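Local coordinates for protein xyloglucan-specific endo-beta-1,4-glucanase GH12 (Aspergillus niveus, PDB 4NPR) that probably hydrolyses internal beta-1,4-glucosidic linkages of xyloglucan, with retention of the beta configuration, as a family 12 glycoside hydrolase, at residues L98-W110 against T189-F201. Residues are numbered along the deposited sequence; the frame is centred on the assembly and turned at random.
Sequences LSSVKSIDSTWKW and TTNSFSGDMRDFF. With SO4 (sulfate ion), chain C.
Ser106 and Gly195 exchange backbone N-H...O bonds in both directions, and Trp108 and Phe193 do the same, which identifies strands 105-110 and 192-196 as antiparallel neighbours; their axes run at 174°. Two further backbone bonds continue the run, Trp110 N to Asn191 O at 3.1 Å and Met197 N to Ile104 O at 2.7 Å.

Among the side-chain bonds, Asp196 OD1 serves two backbone donors from opposite faces of its carboxylate: Ile104 N, at 2.8 Å, and Arg198 N, a capping bond at the turn into helix 198-207. With CG anti to the backbone N (chi1 -170°), the Asp196 carboxylate is carried over to Ile104. Arg198 bends at chi3 and brings NH1 within 2.7 Å of Val101 O, in the carbonyl plane on a lone pair. Thr107 OG1 and Ser194 OG are hydrogen-bonded at 2.9 Å on the face bearing Lys109.

In the beta-jelly roll, strand 192-196 lies outermost in the six-stranded sheet, strand 105-113 being flanked on its other side by strand 231-240. Trp108 and Phe193, on the face of Ser106, and Met197 in the turn after the strand, touch strand 117-128 of the second sheet; Trp108 and Met197 also touch strand 137-146.

Apolar contacts occupy both ends. Leu98 CD2 lies over one face of the Phe201 ring, 4.2 Å from its centroid, and Ile104 CD1 lies 3.8 Å from Phe201 CE2, the side chains crossing at about a right angle. Asn191 CA sits 3.8 Å from the centroid of Trp110's five-membered ring, over its face, while Thr189 CG2 touches Trp110 CH2.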
loop_
_atom_site.group_PDB
_atom_site.type_symbol
_atom_site.label_atom_id
_atom_site.label_comp_id
_atom_site.label_asym_id
_atom_site.label_seq_id
_atom_site.Cartn_x
_atom_site.Cartn_y
_atom_site.Cartn_z
ATOM N N LEU A 98 16.986 -7.907 -4.300
ATOM C CA LEU A 98 16.573 -7.136 -5.455
ATOM C C LEU A 98 17.338 -7.440 -6.716
ATOM O O LEU A 98 16.787 -7.332 -7.805
ATOM C CB LEU A 98 16.699 -5.662 -5.174
ATOM C CG LEU A 98 15.792 -5.253 -4.052
ATOM C CD1 LEU A 98 16.081 -3.799 -3.715
ATOM C CD2 LEU A 98 14.332 -5.493 -4.462
ATOM N N SER A 99 18.593 -7.828 -6.582
ATOM C CA SER A 99 19.432 -8.130 -7.747
ATOM C C SER A 99 19.038 -9.445 -8.412
ATOM O O SER A 99 19.412 -9.694 -9.563
ATOM C CB SER A 99 20.922 -8.148 -7.343
ATOM O OG SER A 99 21.105 -8.790 -6.078
ATOM N N SER A 100 18.293 -10.293 -7.711
ATOM C CA SER A 100 17.853 -11.529 -8.303
ATOM C C SER A 100 16.378 -11.518 -8.707
ATOM O O SER A 100 15.833 -12.557 -9.073
ATOM C CB SER A 100 18.118 -12.666 -7.334
ATOM O OG SER A 100 17.254 -12.538 -6.239
ATOM N N VAL A 101 15.730 -10.353 -8.638
ATOM C CA VAL A 101 14.311 -10.243 -8.968
ATOM C C VAL A 101 14.125 -9.920 -10.459
ATOM O O VAL A 101 14.542 -8.845 -10.879
ATOM C CB VAL A 101 13.667 -9.162 -8.093
ATOM C CG1 VAL A 101 12.298 -8.770 -8.630
ATOM C CG2 VAL A 101 13.568 -9.652 -6.647
ATOM N N LYS A 102 13.526 -10.827 -11.249
ATOM C CA LYS A 102 13.263 -10.563 -12.690
ATOM C C LYS A 102 12.074 -9.627 -12.881
ATOM O O LYS A 102 12.106 -8.735 -13.713
ATOM C CB LYS A 102 12.956 -11.838 -13.498
ATOM C CG LYS A 102 14.157 -12.722 -13.824
ATOM C CD LYS A 102 14.316 -13.845 -12.786
ATOM C CE LYS A 102 15.682 -14.545 -12.842
ATOM N NZ LYS A 102 15.725 -15.587 -13.906
ATOM N N SER A 103 11.014 -9.841 -12.111
ATOM C CA SER A 103 9.831 -8.984 -12.230
ATOM C C SER A 103 8.946 -8.999 -11.002
ATOM O O SER A 103 8.917 -9.978 -10.235
ATOM C CB SER A 103 8.990 -9.436 -13.429
ATOM O OG SER A 103 8.390 -10.678 -13.098
ATOM N N ILE A 104 8.190 -7.918 -10.855
ATOM C CA ILE A 104 7.052 -7.871 -9.927
ATOM C C ILE A 104 5.791 -7.360 -10.651
ATOM O O ILE A 104 5.341 -6.240 -10.412
ATOM C CB ILE A 104 7.362 -6.958 -8.742
ATOM C CG1 ILE A 104 8.784 -7.163 -8.232
ATOM C CG2 ILE A 104 6.382 -7.176 -7.601
ATOM C CD1 ILE A 104 9.148 -6.083 -7.236
ATOM N N ASP A 105 5.244 -8.165 -11.561
ATOM C CA ASP A 105 4.071 -7.744 -12.332
ATOM C C ASP A 105 2.855 -7.610 -11.413
ATOM O O ASP A 105 2.619 -8.477 -10.597
ATOM C CB ASP A 105 3.759 -8.739 -13.462
ATOM C CG ASP A 105 4.896 -8.827 -14.538
ATOM O OD1 ASP A 105 5.887 -8.040 -14.503
ATOM O OD2 ASP A 105 4.788 -9.729 -15.414
ATOM N N SER A 106 2.105 -6.510 -11.511
ATOM C CA SER A 106 0.870 -6.341 -10.704
ATOM C C SER A 106 -0.242 -5.701 -11.516
ATOM O O SER A 106 0.021 -4.803 -12.303
ATOM C CB SER A 106 1.141 -5.435 -9.487
ATOM O OG SER A 106 0.008 -5.321 -8.616
ATOM N N THR A 107 -1.485 -6.098 -11.281
ATOM C CA THR A 107 -2.614 -5.411 -11.889
ATOM C C THR A 107 -3.641 -5.106 -10.812
ATOM O O THR A 107 -3.957 -5.968 -10.009
ATOM C CB THR A 107 -3.264 -6.266 -13.026
ATOM O OG1 THR A 107 -2.325 -6.470 -14.110
ATOM C CG2 THR A 107 -4.575 -5.580 -13.577
ATOM N N TRP A 108 -4.190 -3.891 -10.830
ATOM C CA TRP A 108 -5.029 -3.417 -9.754
ATOM C C TRP A 108 -6.068 -2.517 -10.360
ATOM O O TRP A 108 -5.742 -1.624 -11.107
ATOM C CB TRP A 108 -4.200 -2.612 -8.733
ATOM C CG TRP A 108 -4.808 -2.392 -7.367
ATOM C CD1 TRP A 108 -5.990 -2.901 -6.885
ATOM C CD2 TRP A 108 -4.207 -1.693 -6.266
ATOM N NE1 TRP A 108 -6.179 -2.510 -5.576
ATOM C CE2 TRP A 108 -5.085 -1.790 -5.172
ATOM C CE3 TRP A 108 -3.009 -1.008 -6.104
ATOM C CZ2 TRP A 108 -4.813 -1.212 -3.954
ATOM C CZ3 TRP A 108 -2.728 -0.434 -4.889
ATOM C CH2 TRP A 108 -3.629 -0.540 -3.824
ATOM N N LYS A 109 -7.320 -2.780 -10.011
ATOM C CA LYS A 109 -8.414 -1.922 -10.294
ATOM C C LYS A 109 -9.165 -1.650 -8.983
ATOM O O LYS A 109 -9.557 -2.600 -8.265
ATOM C CB LYS A 109 -9.343 -2.635 -11.285
ATOM C CG LYS A 109 -10.709 -1.967 -11.470
ATOM C CD LYS A 109 -10.489 -0.537 -11.954
ATOM C CE LYS A 109 -11.754 0.061 -12.526
ATOM N NZ LYS A 109 -12.600 0.537 -11.414
ATOM N N TRP A 110 -9.399 -0.382 -8.665
ATOM C CA TRP A 110 -10.130 -0.006 -7.440
ATOM C C TRP A 110 -11.060 1.155 -7.653
ATOM O O TRP A 110 -10.973 1.883 -8.646
ATOM C CB TRP A 110 -9.187 0.357 -6.292
ATOM C CG TRP A 110 -8.235 1.489 -6.599
ATOM C CD1 TRP A 110 -7.037 1.368 -7.148
ATOM C CD2 TRP A 110 -8.446 2.911 -6.389
ATOM N NE1 TRP A 110 -6.453 2.622 -7.323
ATOM C CE2 TRP A 110 -7.303 3.579 -6.862
ATOM C CE3 TRP A 110 -9.492 3.674 -5.871
ATOM C CZ2 TRP A 110 -7.143 4.956 -6.776
ATOM C CZ3 TRP A 110 -9.335 5.087 -5.824
ATOM C CH2 TRP A 110 -8.178 5.694 -6.278
ATOM N N THR A 189 -4.882 10.924 -9.896
ATOM C CA THR A 189 -5.535 9.757 -9.357
ATOM C C THR A 189 -5.717 8.719 -10.442
ATOM O O THR A 189 -6.256 9.029 -11.486
ATOM C CB THR A 189 -6.905 10.137 -8.873
ATOM O OG1 THR A 189 -6.721 11.110 -7.835
ATOM C CG2 THR A 189 -7.690 8.881 -8.419
ATOM N N THR A 190 -5.362 7.474 -10.121
ATOM C CA THR A 190 -5.208 6.402 -11.071
ATOM C C THR A 190 -5.836 5.118 -10.538
ATOM O O THR A 190 -5.198 4.341 -9.820
ATOM C CB THR A 190 -3.725 6.177 -11.299
ATOM O OG1 THR A 190 -3.134 7.420 -11.760
ATOM C CG2 THR A 190 -3.503 5.081 -12.309
ATOM N N ASN A 191 -7.108 4.889 -10.887
ATOM C CA ASN A 191 -7.808 3.738 -10.389
ATOM C C ASN A 191 -7.599 2.462 -11.167
ATOM O O ASN A 191 -8.013 1.438 -10.718
ATOM C CB ASN A 191 -9.288 4.036 -10.225
ATOM C CG ASN A 191 -10.073 3.801 -11.490
ATOM O OD1 ASN A 191 -9.635 3.118 -12.414
ATOM N ND2 ASN A 191 -11.248 4.323 -11.515
ATOM N N SER A 192 -6.944 2.516 -12.313
ATOM C CA SER A 192 -6.617 1.291 -13.090
ATOM C C SER A 192 -5.140 1.288 -13.372
ATOM O O SER A 192 -4.621 2.321 -13.802
ATOM C CB SER A 192 -7.342 1.283 -14.448
ATOM O OG SER A 192 -8.735 1.170 -14.244
ATOM N N PHE A 193 -4.477 0.150 -13.155
ATOM C CA PHE A 193 -3.026 0.034 -13.311
ATOM C C PHE A 193 -2.584 -1.383 -13.622
ATOM O O PHE A 193 -3.043 -2.314 -13.011
ATOM C CB PHE A 193 -2.306 0.461 -12.008
ATOM C CG PHE A 193 -0.790 0.229 -12.019
ATOM C CD1 PHE A 193 0.052 1.061 -12.744
ATOM C CD2 PHE A 193 -0.223 -0.808 -11.298
ATOM C CE1 PHE A 193 1.429 0.845 -12.773
ATOM C CE2 PHE A 193 1.137 -1.037 -11.320
ATOM C CZ PHE A 193 1.971 -0.215 -12.056
ATOM N N SER A 194 -1.642 -1.514 -14.544
ATOM C CA SER A 194 -0.958 -2.780 -14.822
ATOM C C SER A 194 0.522 -2.509 -15.150
ATOM O O SER A 194 0.851 -1.744 -16.056
ATOM C CB SER A 194 -1.651 -3.551 -15.961
ATOM O OG SER A 194 -1.078 -4.834 -16.159
ATOM N N GLY A 195 1.422 -3.104 -14.371
ATOM C CA GLY A 195 2.851 -2.849 -14.575
ATOM C C GLY A 195 3.830 -3.654 -13.762
ATOM O O GLY A 195 3.465 -4.360 -12.837
ATOM N N ASP A 196 5.095 -3.525 -14.140
ATOM C CA ASP A 196 6.175 -4.191 -13.436
ATOM C C ASP A 196 6.614 -3.341 -12.231
ATOM O O ASP A 196 7.237 -2.295 -12.400
ATOM C CB ASP A 196 7.361 -4.502 -14.379
ATOM C CG ASP A 196 8.391 -5.397 -13.717
ATOM O OD1 ASP A 196 8.202 -5.650 -12.523
ATOM O OD2 ASP A 196 9.366 -5.883 -14.338
ATOM N N MET A 197 6.309 -3.786 -11.011
ATOM C CA MET A 197 6.688 -2.988 -9.815
ATOM C C MET A 197 8.229 -2.897 -9.599
ATOM O O MET A 197 8.720 -2.194 -8.725
ATOM C CB MET A 197 6.024 -3.525 -8.555
ATOM C CG MET A 197 4.505 -3.425 -8.479
ATOM S SD MET A 197 3.771 -1.827 -8.904
ATOM C CE MET A 197 4.135 -0.868 -7.438
ATOM N N ARG A 198 8.991 -3.578 -10.442
ATOM C CA ARG A 198 10.402 -3.539 -10.327
ATOM C C ARG A 198 10.949 -2.243 -10.825
ATOM O O ARG A 198 12.116 -1.929 -10.567
ATOM C CB ARG A 198 11.022 -4.684 -11.081
ATOM C CG ARG A 198 12.367 -5.013 -10.516
ATOM C CD ARG A 198 13.053 -6.035 -11.375
ATOM N NE ARG A 198 13.805 -5.409 -12.446
ATOM C CZ ARG A 198 14.628 -6.073 -13.230
ATOM N NH1 ARG A 198 14.802 -7.355 -13.063
ATOM N NH2 ARG A 198 15.273 -5.458 -14.182
ATOM N N ASP A 199 10.136 -1.478 -11.542
ATOM C CA ASP A 199 10.655 -0.227 -12.109
ATOM C C ASP A 199 10.987 0.778 -11.000
ATOM O O ASP A 199 11.933 1.513 -11.100
ATOM C CB ASP A 199 9.687 0.380 -13.159
ATOM C CG ASP A 199 9.444 -0.551 -14.401
ATOM O OD1 ASP A 199 10.336 -1.323 -14.806
ATOM O OD2 ASP A 199 8.329 -0.500 -14.975
ATOM N N PHE A 200 10.188 0.800 -9.954
ATOM C CA PHE A 200 10.428 1.620 -8.777
ATOM C C PHE A 200 11.759 1.341 -8.099
ATOM O O PHE A 200 12.449 2.261 -7.700
ATOM C CB PHE A 200 9.286 1.384 -7.802
ATOM C CG PHE A 200 7.984 1.860 -8.349
ATOM C CD1 PHE A 200 7.725 3.221 -8.418
ATOM C CD2 PHE A 200 7.084 0.988 -8.904
ATOM C CE1 PHE A 200 6.562 3.686 -8.985
ATOM C CE2 PHE A 200 5.929 1.455 -9.493
ATOM C CZ PHE A 200 5.656 2.795 -9.509
ATOM N N PHE A 201 12.128 0.071 -7.986
ATOM C CA PHE A 201 13.459 -0.309 -7.500
ATOM C C PHE A 201 14.587 0.012 -8.487
ATOM O O PHE A 201 15.625 0.572 -8.094
ATOM C CB PHE A 201 13.476 -1.775 -7.096
ATOM C CG PHE A 201 12.479 -2.101 -6.017
ATOM C CD1 PHE A 201 12.704 -1.731 -4.712
ATOM C CD2 PHE A 201 11.273 -2.747 -6.316
ATOM C CE1 PHE A 201 11.794 -2.022 -3.698
ATOM C CE2 PHE A 201 10.359 -3.048 -5.312
ATOM C CZ PHE A 201 10.619 -2.677 -4.007
HETATM S S SO4 C . -4.567 -10.546 -13.706
HETATM O O1 SO4 C . -4.197 -9.218 -14.261
HETATM O O2 SO4 C . -5.164 -10.302 -12.365
HETATM O O3 SO4 C . -5.564 -11.170 -14.623
HETATM O O4 SO4 C . -3.366 -11.437 -13.587
#